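Local coordinates for putative nucleolar GTP-binding protein 1 (Plasmodium falciparum, PDB 2QU8) that probably acts as a nucleolar GTPase, binding guanine nucleotides and held here with GDP, although its cellular role has not been established, at residues A[44-56]-A[67-80]. Sequence-based numbering, arbitrary orientation.
Sequences SFMNIVSRANVDV and YVGHFDHKLNKYQI. With GDP (guanosine-5'-diphosphate), chain B.
M46 leaves helix 44-49 with CG trans to the backbone N and its chain turns only at chi3 (68°), which lays SD and CE across the root of the Y67 side chain; SD stands 3.5 Å from Y67 CB. The Y67 ring runs alongside V56, both pointing the same way; V56 CG2 lies 3.7 Å from Y67 CE1, while V54 CG1 meets the ring edge. I80 also holds CG1 trans to its N (chi1 179°): CD1 reaches the edge of the F45 ring, 3.7 Å from CD2, and CG2 packs against M46 CG and V49. Between these groups G69 brings bare backbone close to the helix end, where S50 CB sits 3.9 Å from G69 CA. S50 OG turns back to M46 O, which S50 N approaches from the opposite face of the carbonyl plane. R51, at positive phi, closes the helix in a Schellman motif, and a type I' turn from S50 to N53 leads into strand 54-56. There D55 and V68 form an antiparallel hydrogen-bonded pair (D55 N to V68 O 2.8 Å, V68 N to D55 O 3.0 Å), and H70 N adds a bond to N53 O. The D55 carboxylate and H70 ring, planes 69° apart, share a weak bond from NE2 to OD1 (3.3 Å) and a bridging water. In the first turn of helix 42-49, S44 N and OG both bond to GDP O2A. Strand 54-57 adds an antiparallel strand at the sheet edge; the helix after the probable P-loop, packed over hairpin 66-73/76-82, is characteristic of Ras-like GTPases.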
loop_
_atom_site.group_PDB
_atom_site.type_symbol
_atom_site.label_atom_id
_atom_site.label_comp_id
_atom_site.label_asym_id
_atom_site.label_seq_id
_atom_site.Cartn_x
_atom_site.Cartn_y
_atom_site.Cartn_z
ATOM N N SER A 44 -3.410 -3.086 -12.127
ATOM C CA SER A 44 -4.380 -4.170 -12.244
ATOM C C SER A 44 -5.254 -4.255 -10.990
ATOM O O SER A 44 -6.473 -4.359 -11.079
ATOM C CB SER A 44 -3.668 -5.510 -12.469
ATOM O OG SER A 44 -3.053 -5.549 -13.740
ATOM N N PHE A 45 -4.617 -4.196 -9.824
ATOM C CA PHE A 45 -5.333 -4.300 -8.555
ATOM C C PHE A 45 -6.329 -3.158 -8.415
ATOM O O PHE A 45 -7.503 -3.366 -8.073
ATOM C CB PHE A 45 -4.350 -4.278 -7.377
ATOM C CG PHE A 45 -4.989 -4.620 -6.069
ATOM C CD1 PHE A 45 -4.868 -5.907 -5.545
ATOM C CD2 PHE A 45 -5.739 -3.680 -5.384
ATOM C CE1 PHE A 45 -5.481 -6.244 -4.321
ATOM C CE2 PHE A 45 -6.358 -3.997 -4.173
ATOM C CZ PHE A 45 -6.221 -5.292 -3.640
ATOM N N MET A 46 -5.850 -1.947 -8.691
ATOM C CA MET A 46 -6.696 -0.773 -8.633
ATOM C C MET A 46 -7.932 -0.920 -9.529
ATOM O O MET A 46 -9.057 -0.670 -9.091
ATOM C CB MET A 46 -5.900 0.474 -9.029
ATOM C CG MET A 46 -6.775 1.692 -9.217
ATOM S SD MET A 46 -5.823 3.062 -9.872
ATOM C CE MET A 46 -5.460 2.456 -11.526
ATOM N N ASN A 47 -7.712 -1.306 -10.785
ATOM C CA ASN A 47 -8.811 -1.477 -11.752
ATOM C C ASN A 47 -9.856 -2.522 -11.368
ATOM O O ASN A 47 -11.053 -2.296 -11.529
ATOM C CB ASN A 47 -8.265 -1.772 -13.143
ATOM C CG ASN A 47 -7.719 -0.539 -13.811
ATOM O OD1 ASN A 47 -6.593 -0.537 -14.299
ATOM N ND2 ASN A 47 -8.507 0.530 -13.821
ATOM N N ILE A 48 -9.397 -3.658 -10.864
ATOM C CA ILE A 48 -10.300 -4.715 -10.413
ATOM C C ILE A 48 -11.230 -4.245 -9.286
ATOM O O ILE A 48 -12.457 -4.335 -9.417
ATOM C CB ILE A 48 -9.512 -5.976 -10.010
ATOM C CG1 ILE A 48 -8.916 -6.621 -11.259
ATOM C CG2 ILE A 48 -10.408 -6.984 -9.283
ATOM C CD1 ILE A 48 -7.729 -7.493 -10.985
ATOM N N VAL A 49 -10.654 -3.725 -8.202
ATOM C CA VAL A 49 -11.430 -3.378 -7.006
ATOM C C VAL A 49 -12.309 -2.142 -7.199
ATOM O O VAL A 49 -13.325 -1.995 -6.535
ATOM C CB VAL A 49 -10.543 -3.236 -5.728
ATOM C CG1 VAL A 49 -9.743 -4.511 -5.491
ATOM C CG2 VAL A 49 -9.617 -2.006 -5.804
ATOM N N SER A 50 -11.928 -1.260 -8.119
ATOM C CA SER A 50 -12.720 -0.065 -8.364
ATOM C C SER A 50 -13.678 -0.218 -9.557
ATOM O O SER A 50 -14.387 0.727 -9.905
ATOM C CB SER A 50 -11.810 1.144 -8.570
ATOM O OG SER A 50 -11.113 1.006 -9.782
ATOM N N ARG A 51 -13.704 -1.412 -10.155
ATOM C CA ARG A 51 -14.423 -1.672 -11.414
ATOM C C ARG A 51 -14.098 -0.599 -12.454
ATOM O O ARG A 51 -14.987 -0.097 -13.152
ATOM C CB ARG A 51 -15.938 -1.782 -11.190
ATOM C CG ARG A 51 -16.360 -2.746 -10.086
ATOM C CD ARG A 51 -15.943 -4.166 -10.405
ATOM N NE ARG A 51 -16.596 -5.164 -9.557
ATOM C CZ ARG A 51 -15.978 -5.919 -8.649
ATOM N NH1 ARG A 51 -16.679 -6.796 -7.945
ATOM N NH2 ARG A 51 -14.667 -5.803 -8.439
ATOM N N ALA A 52 -12.815 -0.250 -12.529
ATOM C CA ALA A 52 -12.297 0.804 -13.414
ATOM C C ALA A 52 -12.906 2.200 -13.219
ATOM O O ALA A 52 -12.806 3.056 -14.112
ATOM C CB ALA A 52 -12.360 0.367 -14.893
ATOM N N ASN A 53 -13.505 2.450 -12.052
ATOM C CA ASN A 53 -13.980 3.798 -11.723
ATOM C C ASN A 53 -12.791 4.631 -11.274
ATOM O O ASN A 53 -12.545 4.803 -10.084
ATOM C CB ASN A 53 -15.089 3.782 -10.663
ATOM C CG ASN A 53 -15.663 5.173 -10.383
ATOM O OD1 ASN A 53 -16.464 5.346 -9.463
ATOM N ND2 ASN A 53 -15.257 6.168 -11.177
ATOM N N VAL A 54 -12.057 5.132 -12.261
ATOM C CA VAL A 54 -10.716 5.642 -12.066
ATOM C C VAL A 54 -10.584 7.008 -12.728
ATOM O O VAL A 54 -10.870 7.175 -13.925
ATOM C CB VAL A 54 -9.655 4.647 -12.636
ATOM C CG1 VAL A 54 -8.271 5.284 -12.738
ATOM C CG2 VAL A 54 -9.600 3.366 -11.792
ATOM N N ASP A 55 -10.179 7.990 -11.931
ATOM C CA ASP A 55 -9.859 9.299 -12.462
ATOM C C ASP A 55 -8.371 9.365 -12.750
ATOM O O ASP A 55 -7.544 9.039 -11.897
ATOM C CB ASP A 55 -10.313 10.405 -11.508
ATOM C CG ASP A 55 -11.819 10.572 -11.494
ATOM O OD1 ASP A 55 -12.408 10.611 -10.394
ATOM O OD2 ASP A 55 -12.427 10.647 -12.588
ATOM N N VAL A 56 -8.041 9.753 -13.975
ATOM C CA VAL A 56 -6.654 9.924 -14.379
ATOM C C VAL A 56 -6.304 11.387 -14.184
ATOM O O VAL A 56 -6.879 12.268 -14.825
ATOM C CB VAL A 56 -6.410 9.474 -15.846
ATOM C CG1 VAL A 56 -4.923 9.564 -16.203
ATOM C CG2 VAL A 56 -6.917 8.056 -16.060
ATOM N N TYR A 67 -3.327 8.013 -10.568
ATOM C CA TYR A 67 -4.593 7.313 -10.753
ATOM C C TYR A 67 -5.343 7.185 -9.439
ATOM O O TYR A 67 -4.763 6.778 -8.427
ATOM C CB TYR A 67 -4.347 5.928 -11.354
ATOM C CG TYR A 67 -3.709 5.979 -12.712
ATOM C CD1 TYR A 67 -4.492 5.997 -13.862
ATOM C CD2 TYR A 67 -2.321 6.036 -12.854
ATOM C CE1 TYR A 67 -3.914 6.055 -15.119
ATOM C CE2 TYR A 67 -1.732 6.097 -14.111
ATOM C CZ TYR A 67 -2.541 6.108 -15.236
ATOM O OH TYR A 67 -1.983 6.167 -16.488
ATOM N N VAL A 68 -6.621 7.560 -9.456
ATOM C CA VAL A 68 -7.482 7.432 -8.281
ATOM C C VAL A 68 -8.709 6.591 -8.616
ATOM O O VAL A 68 -9.621 7.052 -9.303
ATOM C CB VAL A 68 -7.949 8.793 -7.705
ATOM C CG1 VAL A 68 -8.649 8.576 -6.360
ATOM C CG2 VAL A 68 -6.789 9.755 -7.532
ATOM N N GLY A 69 -8.710 5.355 -8.134
ATOM C CA GLY A 69 -9.876 4.482 -8.236
ATOM C C GLY A 69 -10.805 4.725 -7.062
ATOM O O GLY A 69 -10.365 5.192 -6.012
ATOM N N HIS A 70 -12.086 4.415 -7.244
ATOM C CA HIS A 70 -13.100 4.581 -6.205
ATOM C C HIS A 70 -13.904 3.303 -6.014
ATOM O O HIS A 70 -14.234 2.612 -6.988
ATOM C CB HIS A 70 -14.048 5.732 -6.566
ATOM C CG HIS A 70 -13.349 7.034 -6.806
ATOM N ND1 HIS A 70 -13.063 7.923 -5.791
ATOM C CD2 HIS A 70 -12.855 7.585 -7.940
ATOM C CE1 HIS A 70 -12.433 8.971 -6.291
ATOM N NE2 HIS A 70 -12.294 8.791 -7.593
ATOM N N PHE A 71 -14.217 2.987 -4.761
ATOM C CA PHE A 71 -15.096 1.862 -4.450
ATOM C C PHE A 71 -15.763 2.022 -3.088
ATOM O O PHE A 71 -15.283 2.763 -2.229
ATOM C CB PHE A 71 -14.350 0.518 -4.539
ATOM C CG PHE A 71 -13.256 0.347 -3.512
ATOM C CD1 PHE A 71 -13.510 -0.291 -2.301
ATOM C CD2 PHE A 71 -11.968 0.813 -3.762
ATOM C CE1 PHE A 71 -12.503 -0.449 -1.351
ATOM C CE2 PHE A 71 -10.953 0.659 -2.818
ATOM C CZ PHE A 71 -11.220 0.021 -1.612
ATOM N N ASP A 72 -16.882 1.329 -2.915
ATOM C CA ASP A 72 -17.545 1.240 -1.631
ATOM C C ASP A 72 -17.310 -0.128 -1.033
ATOM O O ASP A 72 -17.295 -1.142 -1.738
ATOM C CB ASP A 72 -19.049 1.482 -1.760
ATOM C CG ASP A 72 -19.375 2.786 -2.456
ATOM O OD1 ASP A 72 -18.581 3.743 -2.340
ATOM O OD2 ASP A 72 -20.426 2.854 -3.125
ATOM N N HIS A 73 -17.104 -0.143 0.276
ATOM C CA HIS A 73 -17.081 -1.383 1.019
ATOM C C HIS A 73 -17.778 -1.195 2.354
ATOM O O HIS A 73 -17.384 -0.346 3.162
ATOM C CB HIS A 73 -15.655 -1.885 1.222
ATOM C CG HIS A 73 -15.591 -3.265 1.796
ATOM N ND1 HIS A 73 -16.114 -4.363 1.145
ATOM C CD2 HIS A 73 -15.074 -3.723 2.959
ATOM C CE1 HIS A 73 -15.918 -5.440 1.884
ATOM N NE2 HIS A 73 -15.291 -5.079 2.991
ATOM N N LYS A 74 -18.824 -1.993 2.559
ATOM C CA LYS A 74 -19.609 -1.984 3.793
ATOM C C LYS A 74 -20.078 -0.568 4.129
ATOM O O LYS A 74 -19.783 -0.034 5.203
ATOM C CB LYS A 74 -18.813 -2.618 4.943
ATOM C CG LYS A 74 -18.267 -4.026 4.644
ATOM C CD LYS A 74 -19.379 -5.079 4.521
ATOM C CE LYS A 74 -18.792 -6.490 4.454
ATOM N NZ LYS A 74 -19.736 -7.546 4.932
ATOM N N LEU A 75 -20.787 0.028 3.167
ATOM C CA LEU A 75 -21.430 1.351 3.286
ATOM C C LEU A 75 -20.468 2.541 3.382
ATOM O O LEU A 75 -20.898 3.685 3.523
ATOM C CB LEU A 75 -22.446 1.370 4.440
ATOM C CG LEU A 75 -23.539 0.294 4.411
ATOM C CD1 LEU A 75 -24.459 0.441 5.609
ATOM C CD2 LEU A 75 -24.328 0.344 3.102
ATOM N N ASN A 76 -19.172 2.264 3.295
ATOM C CA ASN A 76 -18.151 3.296 3.358
ATOM C C ASN A 76 -17.497 3.511 2.003
ATOM O O ASN A 76 -17.325 2.574 1.233
ATOM C CB ASN A 76 -17.091 2.943 4.402
ATOM C CG ASN A 76 -17.632 2.967 5.816
ATOM O OD1 ASN A 76 -17.561 3.985 6.499
ATOM N ND2 ASN A 76 -18.184 1.841 6.262
ATOM N N LYS A 77 -17.138 4.754 1.721
ATOM C CA LYS A 77 -16.529 5.107 0.442
ATOM C C LYS A 77 -15.000 5.137 0.527
ATOM O O LYS A 77 -14.420 5.723 1.448
ATOM C CB LYS A 77 -17.090 6.434 -0.071
ATOM C CG LYS A 77 -18.543 6.346 -0.552
ATOM C CD LYS A 77 -18.993 7.637 -1.225
ATOM C CE LYS A 77 -18.412 7.786 -2.629
ATOM N NZ LYS A 77 -18.443 9.218 -3.093
ATOM N N TYR A 78 -14.357 4.493 -0.440
ATOM C CA TYR A 78 -12.902 4.401 -0.471
ATOM C C TYR A 78 -12.322 4.923 -1.775
ATOM O O TYR A 78 -12.972 4.891 -2.820
ATOM C CB TYR A 78 -12.461 2.950 -0.282
ATOM C CG TYR A 78 -12.703 2.392 1.106
ATOM C CD1 TYR A 78 -11.712 2.455 2.081
ATOM C CD2 TYR A 78 -13.920 1.789 1.438
ATOM C CE1 TYR A 78 -11.927 1.951 3.359
ATOM C CE2 TYR A 78 -14.144 1.270 2.718
ATOM C CZ TYR A 78 -13.145 1.357 3.669
ATOM O OH TYR A 78 -13.358 0.853 4.938
ATOM N N GLN A 79 -11.091 5.407 -1.699
ATOM C CA GLN A 79 -10.294 5.603 -2.897
ATOM C C GLN A 79 -9.054 4.713 -2.863
ATOM O O GLN A 79 -8.600 4.294 -1.802
ATOM C CB GLN A 79 -9.941 7.072 -3.105
ATOM C CG GLN A 79 -9.186 7.723 -1.960
ATOM C CD GLN A 79 -9.210 9.243 -2.030
ATOM O OE1 GLN A 79 -9.960 9.829 -2.813
ATOM N NE2 GLN A 79 -8.389 9.888 -1.207
ATOM N N ILE A 80 -8.530 4.396 -4.036
ATOM C CA ILE A 80 -7.303 3.638 -4.122
ATOM C C ILE A 80 -6.394 4.324 -5.146
ATOM O O ILE A 80 -6.793 4.555 -6.285
ATOM C CB ILE A 80 -7.565 2.120 -4.396
ATOM C CG1 ILE A 80 -6.246 1.348 -4.513
ATOM C CG2 ILE A 80 -8.546 1.908 -5.598
ATOM C CD1 ILE A 80 -6.390 -0.166 -4.383
HETATM P PB GDP B . 1.936 -2.271 -12.373
HETATM O O1B GDP B . 2.959 -1.678 -13.327
HETATM O O2B GDP B . 2.545 -2.338 -10.999
HETATM O O3B GDP B . 0.771 -1.333 -12.361
HETATM O O3A GDP B . 1.524 -3.746 -12.847
HETATM P PA GDP B . 0.394 -4.077 -13.960
HETATM O O1A GDP B . 0.515 -3.118 -15.131
HETATM O O2A GDP B . -0.978 -4.023 -13.361
HETATM O "O5'" GDP B . 0.827 -5.560 -14.368
HETATM C "C5'" GDP B . 2.052 -5.776 -15.087
HETATM C "C4'" GDP B . 1.960 -7.048 -15.918
HETATM O "O4'" GDP B . 1.637 -8.149 -15.059
HETATM C "C3'" GDP B . 0.837 -6.979 -16.944
HETATM O "O3'" GDP B . 1.242 -7.674 -18.124
HETATM C "C2'" GDP B . -0.297 -7.719 -16.271
HETATM O "O2'" GDP B . -1.242 -8.229 -17.211
HETATM C "C1'" GDP B . 0.450 -8.802 -15.515
HETATM N N9 GDP B . -0.237 -9.309 -14.312
HETATM C C8 GDP B . -0.958 -8.572 -13.443
HETATM N N7 GDP B . -1.426 -9.348 -12.435
HETATM C C5 GDP B . -0.996 -10.606 -12.658
HETATM C C6 GDP B . -1.126 -11.913 -11.971
HETATM O O6 GDP B . -1.786 -12.001 -10.910
HETATM N N1 GDP B . -0.532 -12.985 -12.527
HETATM C C2 GDP B . 0.182 -12.907 -13.671
HETATM N N2 GDP B . 0.758 -14.033 -14.164
HETATM N N3 GDP B . 0.347 -11.734 -14.343
HETATM C C4 GDP B . -0.203 -10.573 -13.892
HETATM O O HOH W 1 -11.173 11.279 -8.166
#